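Local atomic coordinates of uricase (Arthrobacter globiformis, PDB entry 2YZC), a protein that catalyses the oxidation of uric acid by oxygen to 5-hydroxyisourate, which is then processed further to (S)-allantoin. Residues A[46-51]-A[68-73]; A[52-55]-A[59-62]; A[166-169]-A[174-177]. One frame throughout, in Å; residues are numbered along the deposited sequence.

Interaction 1. Residues A[46-51]-A[68-73]. With 1AL (allantoate ion), chain L.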
ATOM      1  N   SER A  46     -11.138  -9.563 -16.908  1.00 18.27           N
ATOM      2  CA  SER A  46     -11.466 -10.139 -18.210  1.00 19.38           C
ATOM      3  C   SER A  46     -10.782  -9.371 -19.334  1.00 19.17           C
ATOM      4  O   SER A  46     -10.883  -8.147 -19.400  1.00 20.50           O
ATOM      5  CB  SER A  46     -12.985 -10.094 -18.421  1.00 21.43           C
ATOM      6  OG  SER A  46     -13.350 -10.387 -19.763  1.00 24.06           O
ATOM      7  N   GLN A  47     -10.075 -10.083 -20.206  1.00 20.00           N
ATOM      8  CA  GLN A  47      -9.420  -9.443 -21.344  1.00 21.10           C
ATOM      9  C   GLN A  47      -9.542 -10.309 -22.590  1.00 20.84           C
ATOM     10  O   GLN A  47      -9.329 -11.523 -22.550  1.00 20.99           O
ATOM     11  CB  GLN A  47      -7.953  -9.140 -21.042  1.00 22.38           C
ATOM     12  CG  GLN A  47      -7.780  -7.944 -20.108  1.00 24.07           C
ATOM     13  CD  GLN A  47      -6.332  -7.620 -19.844  1.00 23.30           C
ATOM     14  OE1 GLN A  47      -5.847  -6.545 -20.202  1.00 25.82           O
ATOM     15  NE2 GLN A  47      -5.626  -8.549 -19.220  1.00 22.66           N
ATOM     16  N   LEU A  48      -9.887  -9.666 -23.698  1.00 19.41           N
ATOM     17  CA  LEU A  48     -10.084 -10.365 -24.952  1.00 18.55           C
ATOM     18  C   LEU A  48      -8.917 -10.225 -25.910  1.00 19.14           C
ATOM     19  O   LEU A  48      -8.176  -9.246 -25.869  1.00 16.26           O
ATOM     20  CB  LEU A  48     -11.349  -9.848 -25.631  1.00 19.13           C
ATOM     21  CG  LEU A  48     -12.600  -9.779 -24.749  1.00 20.59           C
ATOM     22  CD1 LEU A  48     -13.781  -9.290 -25.586  1.00 21.53           C
ATOM     23  CD2 LEU A  48     -12.889 -11.147 -24.152  1.00 22.15           C
ATOM     24  N   ARG A  49      -8.781 -11.223 -26.776  1.00 18.71           N
ATOM     25  CA  ARG A  49      -7.743 -11.250 -27.790  1.00 20.57           C
ATOM     26  C   ARG A  49      -8.415 -11.618 -29.105  1.00 20.94           C
ATOM     27  O   ARG A  49      -9.368 -12.403 -29.127  1.00 19.99           O
ATOM     28  CB  ARG A  49      -6.680 -12.288 -27.441  1.00 18.33           C
ATOM     29  CG  ARG A  49      -5.864 -11.930 -26.215  1.00 21.54           C
ATOM     30  CD  ARG A  49      -5.053 -13.117 -25.745  1.00 22.66           C
ATOM     31  NE  ARG A  49      -4.293 -12.812 -24.537  1.00 24.39           N
ATOM     32  CZ  ARG A  49      -3.623 -13.713 -23.829  1.00 25.22           C
ATOM     33  NH1 ARG A  49      -3.623 -14.985 -24.205  1.00 26.40           N
ATOM     34  NH2 ARG A  49      -2.947 -13.342 -22.749  1.00 25.22           N
ATOM     35  N   GLY A  50      -7.919 -11.044 -30.194  1.00 22.23           N
ATOM     36  CA  GLY A  50      -8.495 -11.327 -31.494  1.00 24.24           C
ATOM     37  C   GLY A  50      -8.085 -10.273 -32.494  1.00 24.48           C
ATOM     38  O   GLY A  50      -6.987  -9.723 -32.406  1.00 24.93           O
ATOM     39  N   ASP A  51      -8.962  -9.989 -33.449  1.00 24.92           N
ATOM     40  CA  ASP A  51      -8.669  -8.988 -34.460  1.00 25.94           C
ATOM     41  C   ASP A  51      -9.126  -7.604 -34.025  1.00 25.05           C
ATOM     42  O   ASP A  51     -10.287  -7.232 -34.204  1.00 24.30           O
ATOM     43  CB  ASP A  51      -9.331  -9.364 -35.786  1.00 28.64           C
ATOM     44  CG  ASP A  51      -9.247  -8.252 -36.804  1.00 30.78           C
ATOM     45  OD1 ASP A  51      -8.255  -7.493 -36.772  1.00 30.90           O
ATOM     46  OD2 ASP A  51     -10.168  -8.140 -37.639  1.00 33.68           O
ATOM     47  N   ASP A  68     -17.129  -2.207 -20.339  1.00 19.31           N
ATOM     48  CA  ASP A  68     -18.304  -2.091 -19.473  1.00 19.24           C
ATOM     49  C   ASP A  68     -19.205  -3.312 -19.669  1.00 19.94           C
ATOM     50  O   ASP A  68     -19.809  -3.808 -18.722  1.00 18.37           O
ATOM     51  CB  ASP A  68     -19.103  -0.818 -19.790  1.00 18.83           C
ATOM     52  CG  ASP A  68     -20.267  -0.601 -18.825  1.00 21.40           C
ATOM     53  OD1 ASP A  68     -20.028  -0.134 -17.693  1.00 24.16           O
ATOM     54  OD2 ASP A  68     -21.422  -0.911 -19.188  1.00 24.86           O
ATOM     55  N   THR A  69     -19.299  -3.784 -20.910  1.00 19.78           N
ATOM     56  CA  THR A  69     -20.118  -4.948 -21.222  1.00 20.61           C
ATOM     57  C   THR A  69     -19.516  -6.201 -20.600  1.00 19.46           C
ATOM     58  O   THR A  69     -20.236  -7.076 -20.115  1.00 18.65           O
ATOM     59  CB  THR A  69     -20.234  -5.158 -22.739  1.00 20.90           C
ATOM     60  OG1 THR A  69     -20.889  -4.027 -23.321  1.00 20.64           O
ATOM     61  CG2 THR A  69     -21.035  -6.419 -23.045  1.00 21.23           C
ATOM     62  N   GLN A  70     -18.191  -6.287 -20.625  1.00 18.66           N
ATOM     63  CA  GLN A  70     -17.505  -7.426 -20.041  1.00 18.82           C
ATOM     64  C   GLN A  70     -17.813  -7.459 -18.553  1.00 17.86           C
ATOM     65  O   GLN A  70     -18.066  -8.521 -17.986  1.00 18.78           O
ATOM     66  CB  GLN A  70     -15.999  -7.325 -20.289  1.00 17.68           C
ATOM     67  CG  GLN A  70     -15.639  -7.489 -21.767  1.00 18.55           C
ATOM     68  CD  GLN A  70     -14.154  -7.386 -22.044  1.00 18.90           C
ATOM     69  OE1 GLN A  70     -13.342  -8.051 -21.399  1.00 20.41           O
ATOM     70  NE2 GLN A  70     -13.790  -6.559 -23.021  1.00 17.76           N
ATOM     71  N   LYS A  71     -17.806  -6.289 -17.923  1.00 17.68           N
ATOM     72  CA  LYS A  71     -18.111  -6.199 -16.500  1.00 17.51           C
ATOM     73  C   LYS A  71     -19.537  -6.676 -16.222  1.00 16.14           C
ATOM     74  O   LYS A  71     -19.773  -7.428 -15.280  1.00 16.47           O
ATOM     75  CB  LYS A  71     -17.957  -4.757 -16.012  1.00 19.50           C
ATOM     76  CG  LYS A  71     -18.389  -4.559 -14.566  1.00 22.03           C
ATOM     77  CD  LYS A  71     -18.602  -3.089 -14.236  1.00 24.83           C
ATOM     78  CE  LYS A  71     -19.789  -2.518 -15.007  1.00 25.43           C
ATOM     79  NZ  LYS A  71     -20.074  -1.109 -14.613  1.00 29.55           N
ATOM     80  N   ASN A  72     -20.491  -6.225 -17.033  1.00 17.13           N
ATOM     81  CA  ASN A  72     -21.885  -6.630 -16.853  1.00 16.91           C
ATOM     82  C   ASN A  72     -22.045  -8.141 -16.980  1.00 17.50           C
ATOM     83  O   ASN A  72     -22.822  -8.758 -16.251  1.00 17.14           O
ATOM     84  CB  ASN A  72     -22.795  -5.958 -17.890  1.00 18.27           C
ATOM     85  CG  ASN A  72     -22.935  -4.467 -17.675  1.00 18.11           C
ATOM     86  OD1 ASN A  72     -22.749  -3.966 -16.566  1.00 19.47           O
ATOM     87  ND2 ASN A  72     -23.289  -3.749 -18.733  1.00 18.86           N
ATOM     88  N   THR A  73     -21.309  -8.731 -17.917  1.00 16.48           N
ATOM     89  CA  THR A  73     -21.389 -10.167 -18.153  1.00 18.97           C
ATOM     90  C   THR A  73     -20.945 -10.958 -16.927  1.00 18.95           C
ATOM     91  O   THR A  73     -21.520 -12.001 -16.615  1.00 19.14           O
ATOM     92  CB  THR A  73     -20.547 -10.563 -19.379  1.00 18.62           C
ATOM     93  OG1 THR A  73     -20.955  -9.771 -20.506  1.00 19.54           O
ATOM     94  CG2 THR A  73     -20.748 -12.030 -19.711  1.00 19.11           C
TER
HETATM   95  C1  1AL L 304     -12.043   2.236 -24.403  1.00 45.51           C
HETATM   96  O2  1AL L 304     -11.584   3.094 -25.173  1.00 37.64           O
HETATM   97  N3  1AL L 304     -11.934   0.900 -24.645  1.00 45.14           N
HETATM   98  N4  1AL L 304     -12.669   2.763 -23.277  1.00 46.42           N
HETATM   99  C5  1AL L 304     -12.415   1.257 -21.114  1.00 46.93           C
HETATM  100  O6  1AL L 304     -11.347   0.698 -21.435  1.00 50.03           O
HETATM  101  O7  1AL L 304     -12.992   1.146 -20.023  1.00 49.05           O
HETATM  102  C8  1AL L 304     -13.238   1.883 -22.269  1.00 44.87           C
HETATM  103  C9  1AL L 304     -15.350   0.632 -22.411  1.00 42.80           C
HETATM  104  O10 1AL L 304     -16.328   0.384 -21.670  1.00 37.22           O
HETATM  105  N11 1AL L 304     -14.874  -0.267 -23.329  1.00 42.21           N
HETATM  106  N12 1AL L 304     -14.689   1.815 -22.364  1.00 44.66           N
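S46 and Q70 make the one polar bond between strand and helix: S46 OG donates to Q70 OE1 at 2.9 Å, in the plane of the amide and on a lone pair. With chi1 at 168° OG points away from the backbone N, which turns it to the helix. The S46 carbonyl O also comes within 3.2 Å of Q70 OE1, but both are acceptors and no bond forms. At the other end of the amide Q70 NE2 donates to V65 O, so both ends of this buried group are held and its rotation is fixed.

The rest is van der Waals contact. L48 and Q70 reach toward each other from opposite directions, the L48 branch lying against the amide: its CD1 is 3.7 Å from Q70 NE2, and L48 CG is 3.9 Å from Q70 CD.

At the start of the helix D68 N donates to O10 of allantoate at 3.0 Å (152° at the hydrogen), and T67 OG1 holds the same ligand. K71 NZ makes a salt bridge with D68 OD1 at 3.2 Å, from above the carboxylate plane.

Strand 38-50 is paired on one edge with strand 13-31, which carries the charge-relay lysine K22, and on the other with 103-117. Helix 67-78 crosses this sheet, with F96 of helix 85-99 against S46, L48 and T73; N72 ND2 hydrogen-bonds Y171 O and T173 OG1 of a neighbouring subunit.

Interaction 2. Residues A[52-55]-A[59-62]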
ATOM      1  N   PHE A  52      -8.195  -6.842 -33.457  1.00 24.18           N
ATOM      2  CA  PHE A  52      -8.480  -5.495 -32.983  1.00 24.65           C
ATOM      3  C   PHE A  52      -7.583  -4.480 -33.679  1.00 24.96           C
ATOM      4  O   PHE A  52      -7.296  -3.410 -33.149  1.00 24.49           O
ATOM      5  CB  PHE A  52      -8.281  -5.433 -31.467  1.00 22.94           C
ATOM      6  CG  PHE A  52      -9.206  -6.341 -30.705  1.00 25.53           C
ATOM      7  CD1 PHE A  52      -8.705  -7.375 -29.919  1.00 25.26           C
ATOM      8  CD2 PHE A  52     -10.585  -6.186 -30.807  1.00 24.14           C
ATOM      9  CE1 PHE A  52      -9.563  -8.246 -29.252  1.00 25.15           C
ATOM     10  CE2 PHE A  52     -11.449  -7.052 -30.143  1.00 26.18           C
ATOM     11  CZ  PHE A  52     -10.936  -8.085 -29.365  1.00 24.22           C
ATOM     12  N   GLU A  53      -7.156  -4.830 -34.886  1.00 25.42           N
ATOM     13  CA  GLU A  53      -6.286  -3.985 -35.694  1.00 27.18           C
ATOM     14  C   GLU A  53      -6.860  -2.586 -35.925  1.00 25.78           C
ATOM     15  O   GLU A  53      -6.209  -1.581 -35.626  1.00 26.85           O
ATOM     16  CB  GLU A  53      -6.036  -4.668 -37.041  1.00 30.01           C
ATOM     17  CG  GLU A  53      -5.088  -3.938 -37.977  1.00 35.28           C
ATOM     18  CD  GLU A  53      -3.649  -4.001 -37.513  1.00 37.99           C
ATOM     19  OE1 GLU A  53      -3.260  -5.024 -36.911  1.00 41.51           O
ATOM     20  OE2 GLU A  53      -2.901  -3.036 -37.763  1.00 42.03           O
ATOM     21  N   ALA A  54      -8.079  -2.526 -36.456  1.00 24.70           N
ATOM     22  CA  ALA A  54      -8.737  -1.253 -36.753  1.00 24.50           C
ATOM     23  C   ALA A  54      -8.976  -0.382 -35.525  1.00 24.42           C
ATOM     24  O   ALA A  54      -8.933   0.849 -35.607  1.00 22.96           O
ATOM     25  CB  ALA A  54     -10.064  -1.503 -37.471  1.00 23.86           C
ATOM     26  N   ALA A  55      -9.253  -1.017 -34.393  1.00 24.31           N
ATOM     27  CA  ALA A  55      -9.487  -0.275 -33.160  1.00 24.06           C
ATOM     28  C   ALA A  55      -8.235   0.522 -32.812  1.00 23.73           C
ATOM     29  O   ALA A  55      -8.322   1.657 -32.335  1.00 24.20           O
ATOM     30  CB  ALA A  55      -9.832  -1.234 -32.026  1.00 23.05           C
ATOM     31  N   GLY A  59      -9.163   3.745 -34.642  1.00 30.10           N
ATOM     32  CA  GLY A  59     -10.154   4.044 -33.623  1.00 29.87           C
ATOM     33  C   GLY A  59     -11.536   3.527 -33.988  1.00 29.43           C
ATOM     34  O   GLY A  59     -12.542   4.026 -33.483  1.00 31.16           O
ATOM     35  N   ASP A  60     -11.583   2.537 -34.876  1.00 28.22           N
ATOM     36  CA  ASP A  60     -12.842   1.926 -35.304  1.00 27.09           C
ATOM     37  C   ASP A  60     -13.226   0.900 -34.237  1.00 23.99           C
ATOM     38  O   ASP A  60     -12.561  -0.120 -34.091  1.00 21.78           O
ATOM     39  CB  ASP A  60     -12.648   1.235 -36.657  1.00 28.18           C
ATOM     40  CG  ASP A  60     -13.914   0.577 -37.166  1.00 32.03           C
ATOM     41  OD1 ASP A  60     -14.959   0.660 -36.484  1.00 32.36           O
ATOM     42  OD2 ASP A  60     -13.857  -0.027 -38.257  1.00 34.34           O
ATOM     43  N   ASN A  61     -14.307   1.164 -33.507  1.00 23.62           N
ATOM     44  CA  ASN A  61     -14.729   0.280 -32.421  1.00 23.61           C
ATOM     45  C   ASN A  61     -15.741  -0.823 -32.727  1.00 24.32           C
ATOM     46  O   ASN A  61     -16.315  -1.403 -31.804  1.00 20.52           O
ATOM     47  CB  ASN A  61     -15.249   1.125 -31.255  1.00 25.24           C
ATOM     48  CG  ASN A  61     -14.186   2.046 -30.691  1.00 24.50           C
ATOM     49  OD1 ASN A  61     -13.090   1.598 -30.345  1.00 27.15           O
ATOM     50  ND2 ASN A  61     -14.498   3.335 -30.597  1.00 22.46           N
ATOM     51  N   ALA A  62     -15.951  -1.126 -34.005  1.00 24.34           N
ATOM     52  CA  ALA A  62     -16.904  -2.167 -34.392  1.00 25.68           C
ATOM     53  C   ALA A  62     -16.634  -3.519 -33.719  1.00 25.29           C
ATOM     54  O   ALA A  62     -17.568  -4.242 -33.372  1.00 26.47           O
ATOM     55  CB  ALA A  62     -16.907  -2.336 -35.915  1.00 25.34           C
TER
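D60 and A54 are joined by the main backbone bond here. D60 N donates to A54 O at 3.2 Å, nearly straight at 160°. G59 N, just before it in the chain, gives a weak, bent bond to A55 O at 3.2 Å. Two of the last carbonyls of helix 53-57 are therefore met by the chain that follows the helix. The next contacts are gentler: D60 O sits 3.2 Å from A55 CA in a CA-H...O contact, and the methyl of A54 lies alongside the D60 methylene, CB to CB at 3.9 Å.

The D60 side chain is used as well. With its carboxylate anti to the backbone N (chi1 180°), OD1 accepts from A62 N at 3.2 Å, above the carboxylate plane, which closes an Asx turn. N61 turns its amide to a neighbouring subunit, ND2 donating to L220 O and H164 O there. At the opposite end of the helix F52 is the N-cap residue, and its carbonyl O accepts from H56 ND1, while E53 O accepts from T57 OG1; the F52 ring meets Y20 edge-to-face.

What results is a short helix ended by a glycine: G59, at positive phi (69°) in the left-handed helical region, reverses the chain, and the Asx turn of D60 leads it on toward helix 67-78 and the urate site.

Interaction 3. Residues A[166-169]-A[174-177]; sequences FPRD and LQET
L174 O is the atom on which R168 and F166 converge. R168 reaches it end-on with both terminal nitrogens, NH1 and NH2 each 2.8 Å from L174 O. Both bonds are bent, 139° at the hydrogen, as two N-H groups sharing one oxygen would require. NH1 comes nearly along the C=O axis (164°), while NH2 arrives from well above the carbonyl plane; the oxygen itself lies close to the guanidinium plane. The F166 ring adds its edge, CZ standing 3.4 Å from L174 O in the plane of the ring, so two N-H groups and an aromatic edge surround one backbone carbonyl.

Beside that polar point the same ring makes apolar contact. F166 CZ touches L174 CG at 3.9 Å, the two side chains crossing at about a right angle, and F166 CE1 meets the methylene E176 CG at 4.1 Å. The E176 carboxylate, nearly perpendicular to the ring, is turned elsewhere: its OE2 accepts from G165 N.

Torsions set up both reaches. F166 CG sits between backbone N and carbonyl carbon (chi1 47°), a crowded position that swings the ring over to 174-176, and R168 bends at its third torsion to bring the guanidinium edge-on to L174 O. Behind them, F163 stacks on the F166 ring and also touches L174, and V64 of a neighbouring subunit packs on F166.

L174 touches the bound allantoate and packs on D68 of that subunit. This long loop between strands 143-157 and 182-192 thus forms part of the wall of the ligand pocket between subunits, consistent with F163 and R180, also on it, binding urate.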
ATOM      1  N   PHE A 166      28.941 -22.001   0.749  1.00 20.41           N
ATOM      2  CA  PHE A 166      28.864 -21.120  -0.409  1.00 20.64           C
ATOM      3  C   PHE A 166      30.244 -20.543  -0.701  1.00 21.41           C
ATOM      4  O   PHE A 166      31.072 -20.416   0.198  1.00 21.28           O
ATOM      5  CB  PHE A 166      27.855 -19.985  -0.174  1.00 20.34           C
ATOM      6  CG  PHE A 166      27.997 -19.296   1.161  1.00 20.88           C
ATOM      7  CD1 PHE A 166      27.309 -19.763   2.279  1.00 21.72           C
ATOM      8  CD2 PHE A 166      28.808 -18.173   1.297  1.00 21.39           C
ATOM      9  CE1 PHE A 166      27.424 -19.120   3.514  1.00 20.75           C
ATOM     10  CE2 PHE A 166      28.932 -17.523   2.527  1.00 21.63           C
ATOM     11  CZ  PHE A 166      28.235 -17.999   3.636  1.00 22.47           C
ATOM     12  N   PRO A 167      30.520 -20.195  -1.968  1.00 24.30           N
ATOM     13  CA  PRO A 167      31.837 -19.637  -2.292  1.00 25.57           C
ATOM     14  C   PRO A 167      32.051 -18.277  -1.636  1.00 26.21           C
ATOM     15  O   PRO A 167      31.119 -17.484  -1.518  1.00 26.01           O
ATOM     16  CB  PRO A 167      31.808 -19.561  -3.817  1.00 26.16           C
ATOM     17  CG  PRO A 167      30.363 -19.308  -4.104  1.00 25.64           C
ATOM     18  CD  PRO A 167      29.676 -20.277  -3.172  1.00 23.61           C
ATOM     19  N   ARG A 168      33.277 -18.010  -1.200  1.00 25.19           N
ATOM     20  CA  ARG A 168      33.575 -16.735  -0.564  1.00 26.44           C
ATOM     21  C   ARG A 168      34.437 -15.889  -1.495  1.00 26.04           C
ATOM     22  O   ARG A 168      35.665 -15.974  -1.459  1.00 25.60           O
ATOM     23  CB  ARG A 168      34.300 -16.961   0.766  1.00 28.44           C
ATOM     24  CG  ARG A 168      33.623 -17.977   1.682  1.00 32.88           C
ATOM     25  CD  ARG A 168      34.239 -17.954   3.081  1.00 34.25           C
ATOM     26  NE  ARG A 168      33.964 -16.683   3.744  1.00 34.77           N
ATOM     27  CZ  ARG A 168      32.794 -16.360   4.289  1.00 33.90           C
ATOM     28  NH1 ARG A 168      31.787 -17.223   4.265  1.00 33.09           N
ATOM     29  NH2 ARG A 168      32.619 -15.159   4.820  1.00 32.81           N
ATOM     30  N   ASP A 169      33.795 -15.069  -2.328  1.00 23.97           N
ATOM     31  CA  ASP A 169      34.530 -14.229  -3.265  1.00 23.51           C
ATOM     32  C   ASP A 169      35.046 -12.966  -2.578  1.00 22.25           C
ATOM     33  O   ASP A 169      34.874 -12.788  -1.370  1.00 20.52           O
ATOM     34  CB  ASP A 169      33.653 -13.895  -4.481  1.00 26.70           C
ATOM     35  CG  ASP A 169      32.806 -12.656  -4.279  1.00 29.61           C
ATOM     36  OD1 ASP A 169      32.378 -12.402  -3.132  1.00 28.19           O
ATOM     37  OD2 ASP A 169      32.563 -11.942  -5.278  1.00 30.03           O
ATOM     38  N   LEU A 174      29.267 -12.624   4.379  1.00 21.83           N
ATOM     39  CA  LEU A 174      28.316 -13.494   5.068  1.00 21.33           C
ATOM     40  C   LEU A 174      29.011 -14.694   5.696  1.00 21.43           C
ATOM     41  O   LEU A 174      29.819 -15.365   5.053  1.00 20.05           O
ATOM     42  CB  LEU A 174      27.233 -13.982   4.096  1.00 21.37           C
ATOM     43  CG  LEU A 174      26.166 -14.924   4.682  1.00 22.15           C
ATOM     44  CD1 LEU A 174      25.303 -14.171   5.690  1.00 21.72           C
ATOM     45  CD2 LEU A 174      25.294 -15.480   3.569  1.00 21.06           C
ATOM     46  N   GLN A 175      28.688 -14.961   6.957  1.00 20.67           N
ATOM     47  CA  GLN A 175      29.280 -16.083   7.677  1.00 21.36           C
ATOM     48  C   GLN A 175      28.422 -17.342   7.560  1.00 21.23           C
ATOM     49  O   GLN A 175      27.196 -17.269   7.420  1.00 19.81           O
ATOM     50  CB  GLN A 175      29.462 -15.722   9.156  1.00 21.85           C
ATOM     51  CG  GLN A 175      30.464 -14.599   9.409  1.00 25.07           C
ATOM     52  CD  GLN A 175      31.845 -14.909   8.858  1.00 28.37           C
ATOM     53  OE1 GLN A 175      32.376 -16.004   9.054  1.00 26.75           O
ATOM     54  NE2 GLN A 175      32.438 -13.940   8.168  1.00 31.17           N
ATOM     55  N   GLU A 176      29.073 -18.499   7.599  1.00 20.33           N
ATOM     56  CA  GLU A 176      28.363 -19.766   7.518  1.00 21.34           C
ATOM     57  C   GLU A 176      27.547 -19.956   8.792  1.00 20.80           C
ATOM     58  O   GLU A 176      27.919 -19.453   9.850  1.00 21.30           O
ATOM     59  CB  GLU A 176      29.350 -20.922   7.381  1.00 21.17           C
ATOM     60  CG  GLU A 176      30.121 -20.949   6.077  1.00 25.00           C
ATOM     61  CD  GLU A 176      30.912 -22.239   5.912  1.00 25.74           C
ATOM     62  OE1 GLU A 176      31.936 -22.411   6.606  1.00 26.77           O
ATOM     63  OE2 GLU A 176      30.499 -23.085   5.094  1.00 29.25           O
ATOM     64  N   THR A 177      26.442 -20.687   8.695  1.00 20.81           N
ATOM     65  CA  THR A 177      25.608 -20.933   9.866  1.00 20.42           C
ATOM     66  C   THR A 177      24.866 -22.259   9.773  1.00 19.01           C
ATOM     67  O   THR A 177      24.500 -22.701   8.684  1.00 18.54           O
ATOM     68  CB  THR A 177      24.578 -19.801  10.070  1.00 22.19           C
ATOM     69  OG1 THR A 177      23.823 -20.056  11.261  1.00 23.80           O
ATOM     70  CG2 THR A 177      23.628 -19.719   8.889  1.00 23.42           C
TER

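In the fold
From the N terminus, the end of strand 38-50 meets helix 67-78 in interaction 1, a contact that closes a loop of 16 residues. Interaction 2 is nested inside that loop, closing a much shorter one around the end of helix 53-57. Interaction 3 follows in series, far along the chain, within the loop between strands 143-157 and 182-192. In one subunit the centres of interactions 1 and 3 are about 52 Å apart, on opposite sides of the chain's centre. The assembly joins them: 68-73 of one subunit and 174-177 of its neighbour both border the bound allantoate, and A62 packs on P167 of that neighbour.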